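Local structure of bacillaene synthase decarboxylase PksI (Bacillus subtilis, 4Q1K) at residues Lys70-Phe81 with Cys112-His123; Gly127-Asp136 with Met159-Leu169. The protein decarboxylates a carrier-tethered 3-methylglutaconyl group to 3-methylcrotonyl during biosynthesis of the antibiotic bacillaene, acting as a homotrimer of the enoyl-CoA hydratase/isomerase family. The protein carries 1 engineered substitution. All coordinates share one frame; numbering follows the deposited sequence.

Contact 1: residues Lys70-Phe81 with Cys112-His123; sequences KAVILTGYDNYF and CEIPVIAAMQGH
The carboxamide of Q121 reaches across to residues 76-80 and uses both its oxygen and its nitrogen there. Its chain leaves the backbone between N and the carbonyl carbon (chi1 90°) and bends again at chi2, which brings the amide up to G76, D78 and Y80. OE1 accepts from G76 N at 3.1 Å, the donor lying above the carbonyl plane. NE2 donates to D78 O at 2.9 Å, almost within its own amide plane, and to Y80 O, where it lies well above the carbonyl plane. Three bonds therefore fix the rotation of the buried amide and hold the type II' turn Y77-Y80 against segment 112-123. Next to it, T75 OG1 donates to A119 O at 2.8 Å in the carbonyl plane.

Beyond these side chains, strands 71-75 and 116-120 run parallel, 22° apart, as the central neighbours of the six-stranded sheet of the crotonase fold. The evidence is a ladder in which V72 N binds P115 O, I117 N binds V72 O, L74 N binds I117 O and A119 N binds L74 O. On the face carrying V72 and V116, V72 CG2 meets I114 CD1 at 3.5 Å, the two side chains crossing at about a right angle; I73 and I117 lie on the face where helix 201-215 covers I73.

Where the two segments run on toward F81 and H123, the F81 ring takes M120 CG over its centre, 3.6 Å from the centroid and almost on the ring normal. M120 SD lies over the same ring, a Met-aromatic contact. At the far end the H123 ring turns an edge to the Y80 face, planes 74° apart, with ND1 above the rim of that face. H123 N donates to N79 O, while F81 N donates to H123 O at 2.8 Å.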
loop_
_atom_site.group_PDB
_atom_site.type_symbol
_atom_site.label_atom_id
_atom_site.label_comp_id
_atom_site.label_asym_id
_atom_site.label_seq_id
_atom_site.Cartn_x
_atom_site.Cartn_y
_atom_site.Cartn_z
ATOM N N LYS B 70 -13.976 12.401 -22.278
ATOM C CA LYS B 70 -13.957 12.245 -20.815
ATOM C C LYS B 70 -13.108 11.050 -20.322
ATOM O O LYS B 70 -12.671 11.016 -19.123
ATOM C CB LYS B 70 -15.429 12.048 -20.308
ATOM C CG LYS B 70 -16.197 13.428 -20.362
ATOM C CD LYS B 70 -17.703 13.220 -20.194
ATOM C CE LYS B 70 -18.448 14.571 -20.262
ATOM N NZ LYS B 70 -19.850 14.194 -19.889
ATOM N N ALA B 71 -12.926 10.060 -21.204
ATOM C CA ALA B 71 -12.150 8.877 -20.792
ATOM C C ALA B 71 -11.489 8.314 -22.012
ATOM O O ALA B 71 -12.080 8.286 -23.098
ATOM C CB ALA B 71 -13.094 7.773 -20.222
ATOM N N VAL B 72 -10.311 7.755 -21.790
ATOM C CA VAL B 72 -9.594 7.074 -22.823
ATOM C C VAL B 72 -9.421 5.600 -22.441
ATOM O O VAL B 72 -9.111 5.307 -21.269
ATOM C CB VAL B 72 -8.133 7.639 -22.942
ATOM C CG1 VAL B 72 -7.318 6.823 -23.960
ATOM C CG2 VAL B 72 -8.143 9.185 -23.182
ATOM N N ILE B 73 -9.654 4.685 -23.392
ATOM C CA ILE B 73 -9.350 3.259 -23.164
ATOM C C ILE B 73 -8.137 2.909 -24.050
ATOM O O ILE B 73 -8.233 3.016 -25.250
ATOM C CB ILE B 73 -10.534 2.362 -23.573
ATOM C CG1 ILE B 73 -11.826 2.721 -22.773
ATOM C CG2 ILE B 73 -10.165 0.869 -23.426
ATOM C CD1 ILE B 73 -13.094 2.057 -23.354
ATOM N N LEU B 74 -7.062 2.495 -23.403
ATOM C CA LEU B 74 -5.799 2.071 -24.055
ATOM C C LEU B 74 -5.796 0.529 -24.002
ATOM O O LEU B 74 -5.929 -0.068 -22.917
ATOM C CB LEU B 74 -4.545 2.622 -23.348
ATOM C CG LEU B 74 -3.187 2.119 -23.822
ATOM C CD1 LEU B 74 -3.036 2.603 -25.306
ATOM C CD2 LEU B 74 -2.121 2.778 -22.960
ATOM N N THR B 75 -5.719 -0.121 -25.172
ATOM C CA THR B 75 -5.822 -1.609 -25.141
ATOM C C THR B 75 -5.038 -2.189 -26.276
ATOM O O THR B 75 -4.586 -1.415 -27.179
ATOM C CB THR B 75 -7.317 -2.058 -25.246
ATOM O OG1 THR B 75 -7.447 -3.455 -24.856
ATOM C CG2 THR B 75 -7.943 -1.835 -26.704
ATOM N N GLY B 76 -4.918 -3.520 -26.314
ATOM C CA GLY B 76 -4.096 -4.201 -27.343
ATOM C C GLY B 76 -4.975 -4.950 -28.339
ATOM O O GLY B 76 -6.135 -4.575 -28.566
ATOM N N TYR B 77 -4.444 -6.022 -28.939
ATOM C CA TYR B 77 -5.222 -6.865 -29.801
ATOM C C TYR B 77 -4.997 -8.307 -29.341
ATOM O O TYR B 77 -3.890 -8.635 -28.852
ATOM C CB TYR B 77 -4.825 -6.659 -31.321
ATOM C CG TYR B 77 -3.463 -7.313 -31.578
ATOM C CD1 TYR B 77 -3.383 -8.625 -32.120
ATOM C CD2 TYR B 77 -2.285 -6.661 -31.220
ATOM C CE1 TYR B 77 -2.152 -9.265 -32.306
ATOM C CE2 TYR B 77 -1.047 -7.308 -31.368
ATOM C CZ TYR B 77 -1.009 -8.597 -31.899
ATOM O OH TYR B 77 0.219 -9.225 -32.047
ATOM N N ASP B 78 -6.034 -9.133 -29.545
ATOM C CA ASP B 78 -5.943 -10.598 -29.275
ATOM C C ASP B 78 -5.293 -10.823 -27.920
ATOM O O ASP B 78 -5.776 -10.306 -26.907
ATOM C CB ASP B 78 -5.155 -11.310 -30.402
ATOM C CG ASP B 78 -5.953 -11.344 -31.729
ATOM O OD1 ASP B 78 -7.167 -10.991 -31.719
ATOM O OD2 ASP B 78 -5.347 -11.692 -32.757
ATOM N N ASN B 79 -4.189 -11.562 -27.887
ATOM C CA ASN B 79 -3.501 -11.868 -26.642
ATOM C C ASN B 79 -2.363 -10.930 -26.157
ATOM O O ASN B 79 -1.618 -11.280 -25.243
ATOM C CB ASN B 79 -3.036 -13.365 -26.680
ATOM C CG ASN B 79 -2.076 -13.630 -27.828
ATOM O OD1 ASN B 79 -2.105 -12.907 -28.870
ATOM N ND2 ASN B 79 -1.193 -14.624 -27.668
ATOM N N TYR B 80 -2.173 -9.736 -26.743
ATOM C CA TYR B 80 -1.054 -8.851 -26.399
ATOM C C TYR B 80 -1.608 -7.471 -26.019
ATOM O O TYR B 80 -2.316 -6.839 -26.807
ATOM C CB TYR B 80 -0.158 -8.641 -27.663
ATOM C CG TYR B 80 0.807 -9.861 -27.749
ATOM C CD1 TYR B 80 1.924 -9.903 -26.920
ATOM C CD2 TYR B 80 0.482 -10.990 -28.486
ATOM C CE1 TYR B 80 2.771 -11.013 -26.900
ATOM C CE2 TYR B 80 1.334 -12.119 -28.498
ATOM C CZ TYR B 80 2.465 -12.104 -27.700
ATOM O OH TYR B 80 3.360 -13.167 -27.607
ATOM N N PHE B 81 -1.252 -7.019 -24.866
ATOM C CA PHE B 81 -1.483 -5.608 -24.572
ATOM C C PHE B 81 -0.267 -4.814 -25.193
ATOM O O PHE B 81 -0.405 -4.022 -26.112
ATOM C CB PHE B 81 -1.514 -5.356 -23.023
ATOM C CG PHE B 81 -1.597 -3.889 -22.655
ATOM C CD1 PHE B 81 -2.793 -3.153 -22.954
ATOM C CD2 PHE B 81 -0.497 -3.225 -22.059
ATOM C CE1 PHE B 81 -2.889 -1.775 -22.602
ATOM C CE2 PHE B 81 -0.553 -1.858 -21.739
ATOM C CZ PHE B 81 -1.751 -1.149 -22.010
ATOM N N CYS B 112 -1.726 12.594 -20.201
ATOM C CA CYS B 112 -3.097 12.816 -20.665
ATOM C C CYS B 112 -3.919 13.578 -19.647
ATOM O O CYS B 112 -3.968 13.207 -18.428
ATOM C CB CYS B 112 -3.739 11.440 -21.076
ATOM S SG CYS B 112 -5.326 11.580 -21.859
ATOM N N GLU B 113 -4.662 14.607 -20.065
ATOM C CA GLU B 113 -5.404 15.381 -19.063
ATOM C C GLU B 113 -6.678 14.688 -18.540
ATOM O O GLU B 113 -7.142 15.049 -17.473
ATOM C CB GLU B 113 -5.754 16.773 -19.581
ATOM C CG GLU B 113 -6.620 16.708 -20.787
ATOM C CD GLU B 113 -6.966 18.125 -21.316
ATOM O OE1 GLU B 113 -6.884 19.111 -20.547
ATOM O OE2 GLU B 113 -7.345 18.218 -22.486
ATOM N N ILE B 114 -7.179 13.707 -19.282
ATOM C CA ILE B 114 -8.387 12.966 -18.854
ATOM C C ILE B 114 -8.008 11.561 -18.331
ATOM O O ILE B 114 -6.911 11.055 -18.569
ATOM C CB ILE B 114 -9.425 12.938 -19.955
ATOM C CG1 ILE B 114 -8.864 12.375 -21.256
ATOM C CG2 ILE B 114 -10.012 14.343 -20.081
ATOM C CD1 ILE B 114 -9.901 12.131 -22.357
ATOM N N PRO B 115 -8.927 10.903 -17.620
ATOM C CA PRO B 115 -8.634 9.572 -17.088
ATOM C C PRO B 115 -8.390 8.579 -18.221
ATOM O O PRO B 115 -9.083 8.607 -19.274
ATOM C CB PRO B 115 -9.973 9.199 -16.395
ATOM C CG PRO B 115 -10.485 10.493 -15.881
ATOM C CD PRO B 115 -10.174 11.474 -17.005
ATOM N N VAL B 116 -7.361 7.762 -18.032
ATOM C CA VAL B 116 -7.060 6.719 -19.029
ATOM C C VAL B 116 -7.260 5.341 -18.293
ATOM O O VAL B 116 -6.797 5.173 -17.145
ATOM C CB VAL B 116 -5.593 6.800 -19.439
ATOM C CG1 VAL B 116 -5.205 5.684 -20.406
ATOM C CG2 VAL B 116 -5.343 8.233 -20.043
ATOM N N ILE B 117 -7.936 4.421 -18.976
ATOM C CA ILE B 117 -8.090 3.029 -18.497
ATOM C C ILE B 117 -7.166 2.174 -19.363
ATOM O O ILE B 117 -7.363 2.082 -20.583
ATOM C CB ILE B 117 -9.538 2.572 -18.703
ATOM C CG1 ILE B 117 -10.461 3.517 -17.898
ATOM C CG2 ILE B 117 -9.723 1.032 -18.382
ATOM C CD1 ILE B 117 -11.887 3.473 -18.459
ATOM N N ALA B 118 -6.194 1.543 -18.738
ATOM C CA ALA B 118 -5.331 0.558 -19.449
ATOM C C ALA B 118 -6.043 -0.809 -19.361
ATOM O O ALA B 118 -6.071 -1.470 -18.271
ATOM C CB ALA B 118 -3.994 0.419 -18.722
ATOM N N ALA B 119 -6.717 -1.160 -20.447
ATOM C CA ALA B 119 -7.458 -2.451 -20.513
ATOM C C ALA B 119 -6.412 -3.483 -21.049
ATOM O O ALA B 119 -6.286 -3.683 -22.289
ATOM C CB ALA B 119 -8.648 -2.281 -21.478
ATOM N N MET B 120 -5.707 -4.119 -20.144
ATOM C CA MET B 120 -4.562 -5.008 -20.511
ATOM C C MET B 120 -5.158 -6.386 -20.667
ATOM O O MET B 120 -5.051 -7.273 -19.745
ATOM C CB MET B 120 -3.499 -4.953 -19.396
ATOM C CG MET B 120 -2.990 -3.530 -19.151
ATOM S SD MET B 120 -1.434 -3.714 -18.147
ATOM C CE MET B 120 -1.138 -2.086 -17.741
ATOM N N GLN B 121 -5.824 -6.589 -21.814
ATOM C CA GLN B 121 -6.541 -7.864 -22.074
ATOM C C GLN B 121 -5.519 -8.990 -22.420
ATOM O O GLN B 121 -5.860 -10.188 -22.364
ATOM C CB GLN B 121 -7.580 -7.694 -23.198
ATOM C CG GLN B 121 -7.100 -7.956 -24.636
ATOM C CD GLN B 121 -5.896 -7.100 -25.100
ATOM O OE1 GLN B 121 -5.590 -6.010 -24.566
ATOM N NE2 GLN B 121 -5.184 -7.632 -26.076
ATOM N N GLY B 122 -4.341 -8.577 -22.844
ATOM C CA GLY B 122 -3.239 -9.503 -23.202
ATOM C C GLY B 122 -1.973 -9.246 -22.424
ATOM O O GLY B 122 -1.965 -8.498 -21.421
ATOM N N HIS B 123 -0.898 -9.899 -22.849
ATOM C CA HIS B 123 0.348 -9.812 -22.071
ATOM C C HIS B 123 0.932 -8.396 -22.011
ATOM O O HIS B 123 0.801 -7.621 -22.986
ATOM C CB HIS B 123 1.395 -10.722 -22.678
ATOM C CG HIS B 123 0.875 -12.112 -22.877
ATOM N ND1 HIS B 123 0.737 -12.692 -24.138
ATOM C CD2 HIS B 123 0.377 -12.995 -21.987
ATOM C CE1 HIS B 123 0.238 -13.912 -23.993
ATOM N NE2 HIS B 123 0.017 -14.115 -22.698
#

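Contact 2: residues Gly127-Asp136 with Met159-Leu169; sequences GGFVMGLFAD and MGATFIVPKKL
I164 sets its CB, CG1 and CD1 over one face of the F134 ring in the dense half of this contact. Its CG1 sits 3.7 Å from the ring centroid, a CH-pi contact over the centre of the face, while CB approaches F134 CZ and I164 CD1 lies over the CD1-CE1 bond of F134. With CG1 anti to the backbone N (chi1 -159°), the isoleucine presents this branch to the ring and turns CG2 to V130 CG1, 3.9 Å away. V130 CG2 meets A161 CB at 3.7 Å, and L133 CD1 touches V165 CG2 at the same separation. M159 curls at chi2 and chi3 to bring CE within 3.6 Å of G127 CA, at the start of helix 127-133.

Packing gives way to polar and water-mediated contacts at K168. Its NZ donates to L133 O at 2.8 Å, tilted 22° from the carbonyl plane, and lies 2.6 Å from A135 O. Two waters accept from the same ammonium; one donates on to D136 O, while the other has a weak link to F134 O. The lysine thus gathers backbone oxygens of residues 133-136, directly or through water, and its positive charge would probably be stabilised by them.

M159 comes within about 6 Å of the catalytic H249 (side chain to side chain), which places this end of the pair near the active site. The helix axes cross at 55°, 9.6 Å apart. Helix 220-252 covers F134 and F163, helix 171-180 packs on A161, V165 and L169, and A135 rests on strand 116-120.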
loop_
_atom_site.group_PDB
_atom_site.type_symbol
_atom_site.label_atom_id
_atom_site.label_comp_id
_atom_site.label_asym_id
_atom_site.label_seq_id
_atom_site.Cartn_x
_atom_site.Cartn_y
_atom_site.Cartn_z
ATOM N N GLY B 127 8.588 -2.596 -20.746
ATOM C CA GLY B 127 8.068 -1.222 -20.994
ATOM C C GLY B 127 6.578 -1.172 -21.286
ATOM O O GLY B 127 5.927 -0.149 -20.962
ATOM N N GLY B 128 6.074 -2.233 -21.936
ATOM C CA GLY B 128 4.648 -2.381 -22.273
ATOM C C GLY B 128 3.784 -2.421 -20.980
ATOM O O GLY B 128 2.752 -1.714 -20.884
ATOM N N PHE B 129 4.215 -3.186 -19.976
ATOM C CA PHE B 129 3.540 -3.249 -18.654
ATOM C C PHE B 129 3.643 -1.923 -17.964
ATOM O O PHE B 129 2.637 -1.380 -17.454
ATOM C CB PHE B 129 4.216 -4.353 -17.841
ATOM C CG PHE B 129 3.615 -4.611 -16.449
ATOM C CD1 PHE B 129 2.247 -4.781 -16.261
ATOM C CD2 PHE B 129 4.478 -4.830 -15.377
ATOM C CE1 PHE B 129 1.752 -5.032 -14.980
ATOM C CE2 PHE B 129 3.998 -5.111 -14.077
ATOM C CZ PHE B 129 2.605 -5.229 -13.911
ATOM N N VAL B 130 4.839 -1.325 -17.963
ATOM C CA VAL B 130 5.015 -0.084 -17.233
ATOM C C VAL B 130 4.167 1.061 -17.862
ATOM O O VAL B 130 3.545 1.874 -17.126
ATOM C CB VAL B 130 6.537 0.311 -17.289
ATOM C CG1 VAL B 130 6.732 1.749 -16.779
ATOM C CG2 VAL B 130 7.238 -0.815 -16.502
ATOM N N MET B 131 4.133 1.106 -19.202
ATOM C CA MET B 131 3.303 2.139 -19.846
ATOM C C MET B 131 1.847 2.034 -19.386
ATOM O O MET B 131 1.187 3.093 -19.124
ATOM C CB MET B 131 3.386 2.021 -21.388
ATOM C CG MET B 131 2.345 2.966 -22.037
ATOM S SD MET B 131 2.421 2.679 -23.862
ATOM C CE MET B 131 1.711 1.033 -23.928
ATOM N N GLY B 132 1.327 0.794 -19.224
ATOM C CA GLY B 132 -0.041 0.583 -18.784
ATOM C C GLY B 132 -0.229 1.002 -17.336
ATOM O O GLY B 132 -1.253 1.547 -17.001
ATOM N N LEU B 133 0.789 0.812 -16.512
ATOM C CA LEU B 133 0.667 1.123 -15.062
ATOM C C LEU B 133 0.554 2.609 -14.806
ATOM O O LEU B 133 0.113 3.037 -13.702
ATOM C CB LEU B 133 1.886 0.581 -14.261
ATOM C CG LEU B 133 1.996 -0.925 -14.294
ATOM C CD1 LEU B 133 3.300 -1.272 -13.534
ATOM C CD2 LEU B 133 0.784 -1.561 -13.564
ATOM N N PHE B 134 0.974 3.485 -15.754
ATOM C CA PHE B 134 0.762 4.902 -15.564
ATOM C C PHE B 134 -0.632 5.375 -15.848
ATOM O O PHE B 134 -0.954 6.539 -15.627
ATOM C CB PHE B 134 1.678 5.667 -16.502
ATOM C CG PHE B 134 3.093 5.848 -15.939
ATOM C CD1 PHE B 134 3.349 6.853 -14.984
ATOM C CD2 PHE B 134 4.151 5.011 -16.349
ATOM C CE1 PHE B 134 4.630 7.022 -14.424
ATOM C CE2 PHE B 134 5.437 5.218 -15.871
ATOM C CZ PHE B 134 5.669 6.212 -14.875
ATOM N N ALA B 135 -1.494 4.489 -16.333
ATOM C CA ALA B 135 -2.957 4.845 -16.520
ATOM C C ALA B 135 -3.636 4.925 -15.144
ATOM O O ALA B 135 -3.110 4.492 -14.128
ATOM C CB ALA B 135 -3.650 3.759 -17.351
ATOM N N ASP B 136 -4.762 5.681 -15.073
ATOM C CA ASP B 136 -5.366 6.019 -13.779
ATOM C C ASP B 136 -6.120 4.780 -13.291
ATOM O O ASP B 136 -6.265 4.577 -12.107
ATOM C CB ASP B 136 -6.416 7.108 -14.089
ATOM C CG ASP B 136 -5.734 8.341 -14.696
ATOM O OD1 ASP B 136 -4.911 8.977 -13.946
ATOM O OD2 ASP B 136 -5.777 8.514 -15.931
ATOM N N MET B 159 12.095 3.423 -17.924
ATOM C CA MET B 159 10.703 3.766 -18.210
ATOM C C MET B 159 9.884 4.078 -16.955
ATOM O O MET B 159 8.677 3.841 -16.916
ATOM C CB MET B 159 10.029 2.645 -19.006
ATOM C CG MET B 159 10.855 2.133 -20.175
ATOM S SD MET B 159 10.460 2.965 -21.724
ATOM C CE MET B 159 9.041 2.017 -22.266
ATOM N N GLY B 160 10.548 4.613 -15.936
ATOM C CA GLY B 160 9.887 5.021 -14.698
ATOM C C GLY B 160 9.346 3.827 -13.913
ATOM O O GLY B 160 8.593 4.060 -12.955
ATOM N N ALA B 161 9.768 2.616 -14.294
ATOM C CA ALA B 161 9.279 1.400 -13.640
ATOM C C ALA B 161 9.584 1.504 -12.144
ATOM O O ALA B 161 8.789 1.018 -11.314
ATOM C CB ALA B 161 9.994 0.200 -14.247
ATOM N N THR B 162 10.751 2.071 -11.744
ATOM C CA THR B 162 11.039 1.990 -10.260
ATOM C C THR B 162 10.223 2.987 -9.464
ATOM O O THR B 162 10.165 2.917 -8.223
ATOM C CB THR B 162 12.563 2.279 -9.974
ATOM O OG1 THR B 162 12.855 3.666 -10.342
ATOM C CG2 THR B 162 13.439 1.343 -10.850
ATOM N N PHE B 163 9.511 3.879 -10.144
ATOM C CA PHE B 163 8.614 4.801 -9.412
ATOM C C PHE B 163 7.174 4.232 -9.504
ATOM O O PHE B 163 6.473 4.111 -8.487
ATOM C CB PHE B 163 8.695 6.150 -10.126
ATOM C CG PHE B 163 7.666 7.125 -9.620
ATOM C CD1 PHE B 163 7.827 7.668 -8.357
ATOM C CD2 PHE B 163 6.509 7.398 -10.355
ATOM C CE1 PHE B 163 6.898 8.587 -7.851
ATOM C CE2 PHE B 163 5.538 8.260 -9.810
ATOM C CZ PHE B 163 5.741 8.847 -8.540
ATOM N N ILE B 164 6.721 3.838 -10.727
ATOM C CA ILE B 164 5.270 3.529 -10.908
ATOM C C ILE B 164 4.899 2.152 -10.378
ATOM O O ILE B 164 3.754 1.921 -9.944
ATOM C CB ILE B 164 4.836 3.759 -12.373
ATOM C CG1 ILE B 164 3.278 3.967 -12.489
ATOM C CG2 ILE B 164 5.291 2.579 -13.203
ATOM C CD1 ILE B 164 2.702 5.168 -11.722
ATOM N N VAL B 165 5.853 1.225 -10.386
ATOM C CA VAL B 165 5.530 -0.100 -9.829
ATOM C C VAL B 165 5.233 -0.063 -8.280
ATOM O O VAL B 165 4.209 -0.551 -7.894
ATOM C CB VAL B 165 6.559 -1.197 -10.312
ATOM C CG1 VAL B 165 6.183 -2.574 -9.652
ATOM C CG2 VAL B 165 6.588 -1.305 -11.887
ATOM N N PRO B 166 6.116 0.516 -7.449
ATOM C CA PRO B 166 5.795 0.682 -6.042
ATOM C C PRO B 166 4.533 1.561 -5.902
ATOM O O PRO B 166 3.729 1.343 -5.015
ATOM C CB PRO B 166 7.016 1.400 -5.454
ATOM C CG PRO B 166 8.141 1.286 -6.482
ATOM C CD PRO B 166 7.479 0.989 -7.820
ATOM N N LYS B 167 4.445 2.648 -6.701
ATOM C CA LYS B 167 3.252 3.536 -6.505
ATOM C C LYS B 167 1.900 2.728 -6.691
ATOM O O LYS B 167 0.919 2.987 -5.997
ATOM C CB LYS B 167 3.391 4.625 -7.603
ATOM C CG LYS B 167 2.259 5.657 -7.573
ATOM C CD LYS B 167 2.059 6.228 -6.202
ATOM C CE LYS B 167 3.220 7.069 -5.731
ATOM N NZ LYS B 167 2.801 7.987 -4.610
ATOM N N LYS B 168 1.832 1.858 -7.684
ATOM C CA LYS B 168 0.543 1.227 -8.006
ATOM C C LYS B 168 0.371 -0.133 -7.318
ATOM O O LYS B 168 -0.774 -0.502 -7.020
ATOM C CB LYS B 168 0.481 1.005 -9.522
ATOM C CG LYS B 168 0.390 2.306 -10.390
ATOM C CD LYS B 168 -0.809 3.151 -9.955
ATOM C CE LYS B 168 -0.867 4.441 -10.744
ATOM N NZ LYS B 168 -1.736 4.209 -11.947
ATOM N N LEU B 169 1.479 -0.909 -7.190
ATOM C CA LEU B 169 1.364 -2.277 -6.614
ATOM C C LEU B 169 1.908 -2.305 -5.216
ATOM O O LEU B 169 1.773 -3.369 -4.549
ATOM C CB LEU B 169 2.179 -3.292 -7.383
ATOM C CG LEU B 169 1.651 -3.396 -8.786
ATOM C CD1 LEU B 169 2.366 -4.478 -9.599
ATOM C CD2 LEU B 169 0.164 -3.703 -8.625
HETATM O O HOH W 1 -1.649 7.014 -12.328
HETATM O O HOH W 2 -4.035 3.521 -10.706
#

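Overall arrangement
From the N terminus the chain passes through strand 71-75 and the turn after it, runs through helices 87-94 and 108-111, and returns as strand 116-120, where contact 1 closes this loop. Helix 127-133 follows shortly after; strands 137-141 and 145-147 then intervene before helix 161-169 comes back to it and closes contact 2. The loops are in series, neither enclosing the other, and the contact centres lie 13 Å apart. They nevertheless meet: V116 N probably donates to D136 OD2 at 2.7 Å, and F81 CE2 packs on G128 O. Contact 1 pairs two central strands and contact 2 packs two helices; these two meetings join the sheet side to the helix side.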